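PDB 3BQW: putative capsid protein of prophage from Escherichia coli CFT073, which probably serves as a major capsid protein that assembles the shell of the phage head, although its function has not been established. Local coordinates for residues A[28-33]-A[239-244]; A[204-209]-A[285-290]; A[134-139]-A[335-340]. All blocks are in the same frame, centred on the assembly; numbering follows the deposited sequence.

All three contacts lie within a single chain of the phage major capsid protein E family. Contacts 1 and 2 have centres about 12 Å apart, contacts 1 and 3 about 14 Å, and contacts 2 and 3 about 16 Å. Along the chain the segments run 28-33, 134-139, 204-209, 239-244, 285-290 and 335-340. Contact 1 therefore crosses both others, and contact 2 is nested inside the loop closed by contact 3. Helix 30-35 lies between the sheet of contact 2 and the helix of contact 3. Leu30 and Phe31 pack on Ile208, and Glu137 accepts hydrogen bonds from Phe31 N and Thr32 OG1. Distant parts of the sequence are thus held in one folded unit.

Contact 1 of 3, residues A[28-33]-A[239-244]; sequences SPLFTT and LACKNL
Leu244 lays its two methyl groups against the start of helix 30-35 and the loop residue before its N-cap. Its CD2 lies 3.5 Å from Ser28 O, and its CD1 is 3.7 Å from Leu30 N and 4.0 Å from Leu30 CD1. The two leucine side chains cross obliquely. Leu30 has CG anti to its backbone N (chi1 -175°), which brings CD1 to Leu244. The same CD1 is 4.4 Å from both Ala240 CB and Cys241 SG. Thr33 adds its methyl: CG2 meets Ala240 CB at 4.0 Å.

The first turn of helix 30-35 thus packs by its flank, through Leu30 and Thr33, on the C-terminal end of helix 236-241 and the turn after it. Pro29 is the N-cap of helix 30-35, and a type I turn runs from Cys241 to Leu244. No hydrogen bond joins the segments; methyl groups pack on one another and on backbone atoms.

Thr33 OG1 and the turn are held within their own segments. Thr33 OG1 sits 2.8 Å from Ser28 O and equally far from Pro29 O. Leu244 N closes the turn on Cys241 O. Leu30 and Cys241 also pack on Val248 and Ile260 of strands 248-254 and 257-267.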
loop_
_atom_site.group_PDB
_atom_site.type_symbol
_atom_site.label_atom_id
_atom_site.label_comp_id
_atom_site.label_asym_id
_atom_site.label_seq_id
_atom_site.Cartn_x
_atom_site.Cartn_y
_atom_site.Cartn_z
ATOM N N SER A 28 3.756 -7.167 2.316
ATOM C CA SER A 28 3.241 -5.931 1.735
ATOM C C SER A 28 3.660 -4.738 2.597
ATOM O O SER A 28 4.030 -4.893 3.764
ATOM C CB SER A 28 1.708 -5.963 1.680
ATOM O OG SER A 28 1.268 -6.956 0.792
ATOM N N PRO A 29 3.617 -3.534 2.022
ATOM C CA PRO A 29 3.970 -2.343 2.771
ATOM C C PRO A 29 3.131 -2.125 4.039
ATOM O O PRO A 29 2.112 -2.803 4.269
ATOM C CB PRO A 29 3.738 -1.241 1.748
ATOM C CG PRO A 29 3.895 -1.880 0.484
ATOM C CD PRO A 29 3.322 -3.215 0.625
ATOM N N LEU A 30 3.569 -1.181 4.853
ATOM C CA LEU A 30 3.078 -1.043 6.221
ATOM C C LEU A 30 1.570 -0.766 6.388
ATOM O O LEU A 30 0.915 -1.446 7.146
ATOM C CB LEU A 30 3.874 0.041 6.949
ATOM C CG LEU A 30 3.558 0.221 8.449
ATOM C CD1 LEU A 30 4.003 -0.963 9.224
ATOM C CD2 LEU A 30 4.146 1.537 8.984
ATOM N N PHE A 31 1.044 0.265 5.732
ATOM C CA PHE A 31 -0.378 0.622 5.882
ATOM C C PHE A 31 -1.277 -0.507 5.395
ATOM O O PHE A 31 -2.263 -0.851 6.059
ATOM C CB PHE A 31 -0.696 1.929 5.182
ATOM C CG PHE A 31 -0.302 3.143 5.974
ATOM C CD1 PHE A 31 1.047 3.474 6.165
ATOM C CD2 PHE A 31 -1.273 3.951 6.565
ATOM C CE1 PHE A 31 1.414 4.620 6.903
ATOM C CE2 PHE A 31 -0.906 5.093 7.315
ATOM C CZ PHE A 31 0.438 5.421 7.474
ATOM N N THR A 32 -0.885 -1.133 4.279
ATOM C CA THR A 32 -1.577 -2.298 3.792
ATOM C C THR A 32 -1.600 -3.414 4.849
ATOM O O THR A 32 -2.669 -3.988 5.165
ATOM C CB THR A 32 -0.960 -2.802 2.516
ATOM O OG1 THR A 32 -0.967 -1.742 1.538
ATOM C CG2 THR A 32 -1.736 -4.031 2.004
ATOM N N THR A 33 -0.440 -3.678 5.427
ATOM C CA THR A 33 -0.313 -4.723 6.409
ATOM C C THR A 33 -1.078 -4.442 7.713
ATOM O O THR A 33 -1.669 -5.341 8.286
ATOM C CB THR A 33 1.168 -4.977 6.695
ATOM O OG1 THR A 33 1.809 -5.363 5.462
ATOM C CG2 THR A 33 1.342 -6.104 7.739
ATOM N N LEU A 239 5.195 -6.753 15.229
ATOM C CA LEU A 239 5.246 -7.826 14.241
ATOM C C LEU A 239 5.192 -7.326 12.784
ATOM O O LEU A 239 5.939 -7.798 11.919
ATOM C CB LEU A 239 4.071 -8.777 14.467
ATOM C CG LEU A 239 4.302 -10.174 15.031
ATOM C CD1 LEU A 239 5.051 -10.190 16.369
ATOM C CD2 LEU A 239 2.906 -10.818 15.142
ATOM N N ALA A 240 4.286 -6.398 12.504
ATOM C CA ALA A 240 4.174 -5.839 11.157
ATOM C C ALA A 240 5.463 -5.186 10.622
ATOM O O ALA A 240 5.650 -5.145 9.412
ATOM C CB ALA A 240 3.026 -4.852 11.086
ATOM N N CYS A 241 6.337 -4.686 11.493
ATOM C CA CYS A 241 7.566 -3.999 11.066
ATOM C C CYS A 241 8.771 -4.894 10.778
ATOM O O CYS A 241 9.711 -4.469 10.097
ATOM C CB CYS A 241 8.007 -2.999 12.133
ATOM S SG CYS A 241 6.894 -1.620 12.411
ATOM N N LYS A 242 8.770 -6.110 11.329
ATOM C CA LYS A 242 9.944 -6.992 11.262
ATOM C C LYS A 242 10.372 -7.302 9.820
ATOM O O LYS A 242 11.562 -7.440 9.554
ATOM C CB LYS A 242 9.714 -8.281 12.075
ATOM C CG LYS A 242 9.716 -8.016 13.621
ATOM C CD LYS A 242 9.785 -9.295 14.491
ATOM C CE LYS A 242 11.241 -9.718 14.795
ATOM N NZ LYS A 242 11.421 -11.210 15.020
ATOM N N ASN A 243 9.425 -7.345 8.886
ATOM C CA ASN A 243 9.760 -7.587 7.484
ATOM C C ASN A 243 9.866 -6.360 6.588
ATOM O O ASN A 243 10.085 -6.501 5.388
ATOM C CB ASN A 243 8.789 -8.603 6.926
ATOM C CG ASN A 243 8.855 -9.920 7.702
ATOM O OD1 ASN A 243 9.888 -10.599 7.721
ATOM N ND2 ASN A 243 7.783 -10.230 8.413
ATOM N N LEU A 244 9.817 -5.173 7.192
ATOM C CA LEU A 244 9.784 -3.884 6.480
ATOM C C LEU A 244 10.934 -2.956 6.926
ATOM O O LEU A 244 10.842 -1.732 6.821
ATOM C CB LEU A 244 8.414 -3.203 6.711
ATOM C CG LEU A 244 7.220 -4.073 6.293
ATOM C CD1 LEU A 244 5.881 -3.479 6.686
ATOM C CD2 LEU A 244 7.284 -4.313 4.787
#

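Contact 2 of 3, residues A[204-209]-A[285-290]; sequences ANVMIM and GNTNNK
A classic beta bulge opens strand 206-209, where Asn205 and Val206 both face Gly285 at the end of antiparallel strand 281-285. Gly285 O takes two donors, Asn205 N at 2.9 Å and Val206 N at 3.1 Å. Gly285 N returns a nearly straight bond to Val206 O (3.1 Å, 169°), which makes Val206 and Gly285 a hydrogen-bonded pair. These strands belong to a mixed sheet that also includes strand 257-267, which bonds to Asn205, Met207 and Met209.

The side chain of the bulge residue Asn205 reaches on to the turn from Asn286 to Asn289. Chi1 of 76° sets its CG between the backbone N and the carbonyl carbon. Both ends of the amide are used on one residue: OD1 accepts from Thr287 N at 2.9 Å, and ND2 donates to Thr287 OG1. This double grip fixes the rotation of the amide. The side chains of Asn205 and Thr287 lie nearly perpendicular to each other.

Asn286 OD1 accepts from Asn288 N, an Asx turn, while its ND2 bonds to Pro203 O. Val206 CG1 lies 3.3 Å from Gly285 O and meets Thr287 CG2 at 3.9 Å.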
loop_
_atom_site.group_PDB
_atom_site.type_symbol
_atom_site.label_atom_id
_atom_site.label_comp_id
_atom_site.label_asym_id
_atom_site.label_seq_id
_atom_site.Cartn_x
_atom_site.Cartn_y
_atom_site.Cartn_z
ATOM N N ALA A 204 -6.244 4.623 20.396
ATOM C CA ALA A 204 -5.202 4.428 19.410
ATOM C C ALA A 204 -4.100 3.617 20.057
ATOM O O ALA A 204 -3.677 3.912 21.180
ATOM C CB ALA A 204 -4.670 5.777 18.921
ATOM N N ASN A 205 -3.621 2.595 19.345
ATOM C CA ASN A 205 -2.526 1.764 19.835
ATOM C C ASN A 205 -1.293 1.782 18.918
ATOM O O ASN A 205 -0.317 1.090 19.166
ATOM C CB ASN A 205 -3.026 0.333 20.153
ATOM C CG ASN A 205 -3.260 -0.522 18.917
ATOM O OD1 ASN A 205 -3.270 -0.031 17.795
ATOM N ND2 ASN A 205 -3.464 -1.829 19.131
ATOM N N VAL A 206 -1.340 2.592 17.875
ATOM C CA VAL A 206 -0.204 2.771 16.975
ATOM C C VAL A 206 -0.097 4.228 16.507
ATOM O O VAL A 206 -1.099 4.870 16.213
ATOM C CB VAL A 206 -0.243 1.758 15.786
ATOM C CG1 VAL A 206 -1.447 1.999 14.849
ATOM C CG2 VAL A 206 1.102 1.752 15.047
ATOM N N MET A 207 1.125 4.767 16.537
ATOM C CA MET A 207 1.428 6.079 15.963
ATOM C C MET A 207 2.498 5.901 14.873
ATOM O O MET A 207 3.621 5.532 15.179
ATOM C CB MET A 207 1.866 7.098 17.025
ATOM C CG MET A 207 1.982 8.552 16.497
ATOM S SD MET A 207 2.250 9.904 17.689
ATOM C CE MET A 207 3.646 9.362 18.612
ATOM N N ILE A 208 2.098 6.117 13.614
ATOM C CA ILE A 208 2.979 6.077 12.452
ATOM C C ILE A 208 3.351 7.502 12.023
ATOM O O ILE A 208 2.477 8.341 11.806
ATOM C CB ILE A 208 2.335 5.330 11.281
ATOM C CG1 ILE A 208 1.829 3.952 11.751
ATOM C CG2 ILE A 208 3.354 5.161 10.157
ATOM C CD1 ILE A 208 0.601 3.490 11.088
ATOM N N MET A 209 4.663 7.765 11.945
ATOM C CA MET A 209 5.213 9.119 11.866
ATOM C C MET A 209 6.151 9.217 10.681
ATOM O O MET A 209 6.968 8.336 10.486
ATOM C CB MET A 209 6.104 9.415 13.081
ATOM C CG MET A 209 5.442 9.462 14.384
ATOM S SD MET A 209 6.615 9.684 15.714
ATOM C CE MET A 209 6.759 8.002 16.214
ATOM N N GLY A 285 -3.822 5.301 14.837
ATOM C CA GLY A 285 -4.796 4.270 14.496
ATOM C C GLY A 285 -4.796 3.119 15.471
ATOM O O GLY A 285 -4.091 3.142 16.489
ATOM N N ASN A 286 -5.593 2.109 15.149
ATOM C CA ASN A 286 -5.747 0.909 15.989
ATOM C C ASN A 286 -5.512 -0.297 15.082
ATOM O O ASN A 286 -6.196 -0.471 14.078
ATOM C CB ASN A 286 -7.128 0.875 16.674
ATOM C CG ASN A 286 -7.209 -0.160 17.814
ATOM O OD1 ASN A 286 -7.110 -1.362 17.583
ATOM N ND2 ASN A 286 -7.368 0.315 19.045
ATOM N N THR A 287 -4.527 -1.111 15.429
ATOM C CA THR A 287 -4.174 -2.279 14.641
ATOM C C THR A 287 -5.264 -3.377 14.592
ATOM O O THR A 287 -5.147 -4.310 13.833
ATOM C CB THR A 287 -2.849 -2.900 15.146
ATOM O OG1 THR A 287 -3.000 -3.342 16.510
ATOM C CG2 THR A 287 -1.699 -1.899 15.021
ATOM N N ASN A 288 -6.293 -3.270 15.423
ATOM C CA ASN A 288 -7.479 -4.123 15.312
ATOM C C ASN A 288 -8.460 -3.673 14.213
ATOM O O ASN A 288 -9.396 -4.393 13.904
ATOM C CB ASN A 288 -8.221 -4.154 16.651
ATOM C CG ASN A 288 -7.345 -4.634 17.794
ATOM O OD1 ASN A 288 -6.983 -3.855 18.698
ATOM N ND2 ASN A 288 -7.004 -5.930 17.775
ATOM N N ASN A 289 -8.269 -2.470 13.664
ATOM C CA ASN A 289 -9.188 -1.871 12.672
ATOM C C ASN A 289 -8.734 -2.322 11.266
ATOM O O ASN A 289 -8.087 -1.575 10.503
ATOM C CB ASN A 289 -9.180 -0.340 12.824
ATOM C CG ASN A 289 -10.211 0.372 11.946
ATOM O OD1 ASN A 289 -11.292 -0.151 11.655
ATOM N ND2 ASN A 289 -9.882 1.584 11.540
ATOM N N LYS A 290 -9.016 -3.576 10.960
ATOM C CA LYS A 290 -8.457 -4.201 9.747
ATOM C C LYS A 290 -9.505 -4.363 8.688
ATOM O O LYS A 290 -10.464 -5.070 8.892
ATOM C CB LYS A 290 -7.895 -5.597 10.021
ATOM C CG LYS A 290 -6.798 -5.665 11.062
ATOM C CD LYS A 290 -6.895 -7.022 11.699
ATOM C CE LYS A 290 -5.720 -7.341 12.537
ATOM N NZ LYS A 290 -6.104 -8.370 13.542
#

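Contact 3 of 3, residues A[134-139]-A[335-340]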
loop_
_atom_site.group_PDB
_atom_site.type_symbol
_atom_site.label_atom_id
_atom_site.label_comp_id
_atom_site.label_asym_id
_atom_site.label_seq_id
_atom_site.Cartn_x
_atom_site.Cartn_y
_atom_site.Cartn_z
ATOM N N ALA A 134 2.822 -1.148 -4.390
ATOM C CA ALA A 134 3.116 0.257 -4.216
ATOM C C ALA A 134 1.906 1.133 -4.517
ATOM O O ALA A 134 1.602 2.041 -3.757
ATOM C CB ALA A 134 4.292 0.655 -5.107
ATOM N N ARG A 135 1.202 0.856 -5.613
ATOM C CA ARG A 135 -0.064 1.543 -5.893
ATOM C C ARG A 135 -1.078 1.296 -4.792
ATOM O O ARG A 135 -1.759 2.209 -4.364
ATOM C CB ARG A 135 -0.635 1.130 -7.255
ATOM C CG ARG A 135 -2.110 1.592 -7.516
ATOM C CD ARG A 135 -2.149 2.950 -8.094
ATOM N NE ARG A 135 -1.357 2.928 -9.307
ATOM C CZ ARG A 135 -0.835 3.985 -9.917
ATOM N NH1 ARG A 135 -1.034 5.233 -9.448
ATOM N NH2 ARG A 135 -0.108 3.776 -11.027
ATOM N N VAL A 136 -1.189 0.063 -4.338
ATOM C CA VAL A 136 -2.091 -0.251 -3.260
ATOM C C VAL A 136 -1.751 0.519 -1.974
ATOM O O VAL A 136 -2.663 0.990 -1.288
ATOM C CB VAL A 136 -2.150 -1.778 -2.996
ATOM C CG1 VAL A 136 -2.931 -2.093 -1.740
ATOM C CG2 VAL A 136 -2.776 -2.491 -4.169
ATOM N N GLU A 137 -0.463 0.651 -1.656
ATOM C CA GLU A 137 -0.030 1.345 -0.431
ATOM C C GLU A 137 -0.312 2.819 -0.531
ATOM O O GLU A 137 -0.695 3.436 0.467
ATOM C CB GLU A 137 1.465 1.117 -0.149
ATOM C CG GLU A 137 2.062 1.828 1.073
ATOM C CD GLU A 137 1.652 1.226 2.408
ATOM O OE1 GLU A 137 0.773 0.343 2.432
ATOM O OE2 GLU A 137 2.172 1.677 3.469
ATOM N N TRP A 138 -0.104 3.377 -1.723
ATOM C CA TRP A 138 -0.422 4.761 -2.014
ATOM C C TRP A 138 -1.910 5.007 -1.776
ATOM O O TRP A 138 -2.287 5.939 -1.099
ATOM C CB TRP A 138 -0.045 5.087 -3.464
ATOM C CG TRP A 138 -0.354 6.468 -3.887
ATOM C CD1 TRP A 138 0.265 7.619 -3.459
ATOM C CD2 TRP A 138 -1.352 6.877 -4.832
ATOM N NE1 TRP A 138 -0.297 8.704 -4.068
ATOM C CE2 TRP A 138 -1.288 8.278 -4.922
ATOM C CE3 TRP A 138 -2.306 6.188 -5.603
ATOM C CZ2 TRP A 138 -2.137 9.019 -5.775
ATOM C CZ3 TRP A 138 -3.136 6.907 -6.456
ATOM C CH2 TRP A 138 -3.063 8.317 -6.519
ATOM N N LEU A 139 -2.746 4.129 -2.332
ATOM C CA LEU A 139 -4.166 4.189 -2.114
ATOM C C LEU A 139 -4.509 4.037 -0.626
ATOM O O LEU A 139 -5.347 4.750 -0.140
ATOM C CB LEU A 139 -4.880 3.118 -2.950
ATOM C CG LEU A 139 -4.973 3.389 -4.454
ATOM C CD1 LEU A 139 -5.528 2.155 -5.200
ATOM C CD2 LEU A 139 -5.787 4.607 -4.737
ATOM N N PRO A 335 -6.642 -4.067 -7.795
ATOM C CA PRO A 335 -6.783 -3.886 -6.353
ATOM C C PRO A 335 -7.380 -2.551 -5.935
ATOM O O PRO A 335 -7.157 -1.519 -6.588
ATOM C CB PRO A 335 -5.342 -3.969 -5.861
ATOM C CG PRO A 335 -4.549 -3.360 -6.981
ATOM C CD PRO A 335 -5.267 -3.747 -8.244
ATOM N N GLN A 336 -8.121 -2.591 -4.826
ATOM C CA GLN A 336 -8.655 -1.402 -4.170
ATOM C C GLN A 336 -8.737 -1.658 -2.660
ATOM O O GLN A 336 -9.430 -2.586 -2.241
ATOM C CB GLN A 336 -10.071 -1.121 -4.674
ATOM C CG GLN A 336 -10.754 0.087 -4.013
ATOM C CD GLN A 336 -9.940 1.361 -4.130
ATOM O OE1 GLN A 336 -9.484 1.708 -5.223
ATOM N NE2 GLN A 336 -9.753 2.070 -3.004
ATOM N N PRO A 337 -7.991 -0.882 -1.849
ATOM C CA PRO A 337 -8.139 -0.953 -0.398
ATOM C C PRO A 337 -9.533 -0.512 0.078
ATOM O O PRO A 337 -10.099 0.451 -0.433
ATOM C CB PRO A 337 -7.049 -0.013 0.136
ATOM C CG PRO A 337 -6.207 0.302 -0.990
ATOM C CD PRO A 337 -6.903 0.020 -2.250
ATOM N N VAL A 338 -10.089 -1.277 1.008
ATOM C CA VAL A 338 -11.374 -0.973 1.593
ATOM C C VAL A 338 -11.186 -0.997 3.106
ATOM O O VAL A 338 -10.814 -2.036 3.646
ATOM C CB VAL A 338 -12.455 -1.998 1.186
ATOM C CG1 VAL A 338 -13.773 -1.641 1.840
ATOM C CG2 VAL A 338 -12.594 -2.045 -0.351
ATOM N N PRO A 339 -11.445 0.132 3.776
ATOM C CA PRO A 339 -11.178 0.191 5.212
ATOM C C PRO A 339 -12.257 -0.493 6.000
ATOM O O PRO A 339 -13.362 -0.685 5.494
ATOM C CB PRO A 339 -11.165 1.690 5.507
ATOM C CG PRO A 339 -12.153 2.260 4.537
ATOM C CD PRO A 339 -11.976 1.420 3.267
ATOM N N ALA A 340 -11.933 -0.877 7.230
ATOM C CA ALA A 340 -12.928 -1.357 8.153
ATOM C C ALA A 340 -13.696 -0.113 8.577
ATOM O O ALA A 340 -14.765 0.122 8.047
ATOM C CB ALA A 340 -12.311 -2.112 9.335
#
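Val136 is the first residue of helix segment 134-139 to pack firmly on strand 335-338. Its two methyls go to different prolines. CG2 presses on the ring of Pro335, 3.4 Å from both Pro335 CB and Pro335 CG, which is tighter than usual for carbon atoms. CG1, anti to the backbone N (chi1 172°), reaches Pro337 CG at 4.1 Å. The backbone carbonyl joins in, with Val136 O 3.6 Å from that same Pro337 CG.

Three residues, nearly one turn, further on, Leu139 points toward the strand. Its CB is 3.7 Å from Pro337 CG, and its CD1 lies 3.9 Å from Pro337 CD. The leucine side chain and the proline ring cross at about a right angle, and the ring at CG touches both Val136 and Leu139. Leu139 CD1 also meets Gln336 OE1. The bent Gln336 chain brings its amide back to its own strand, where NE2 donates to Pro337 O at 3.1 Å on a lone pair of that carbonyl.

No hydrogen bond crosses the contact, which is wholly buried. The short helix and strand axes run roughly parallel, 7.9 Å apart at closest approach and 30° from each other. The long helix 113-146 thus packs on strand 327-338 of a mixed sheet, consistent with the spine helix of the HK97-like capsid fold. Val293 of the adjoining strand 292-295 touches Val136 and Pro335, and Ile151 of strand 148-151 touches Leu139 and Gln336.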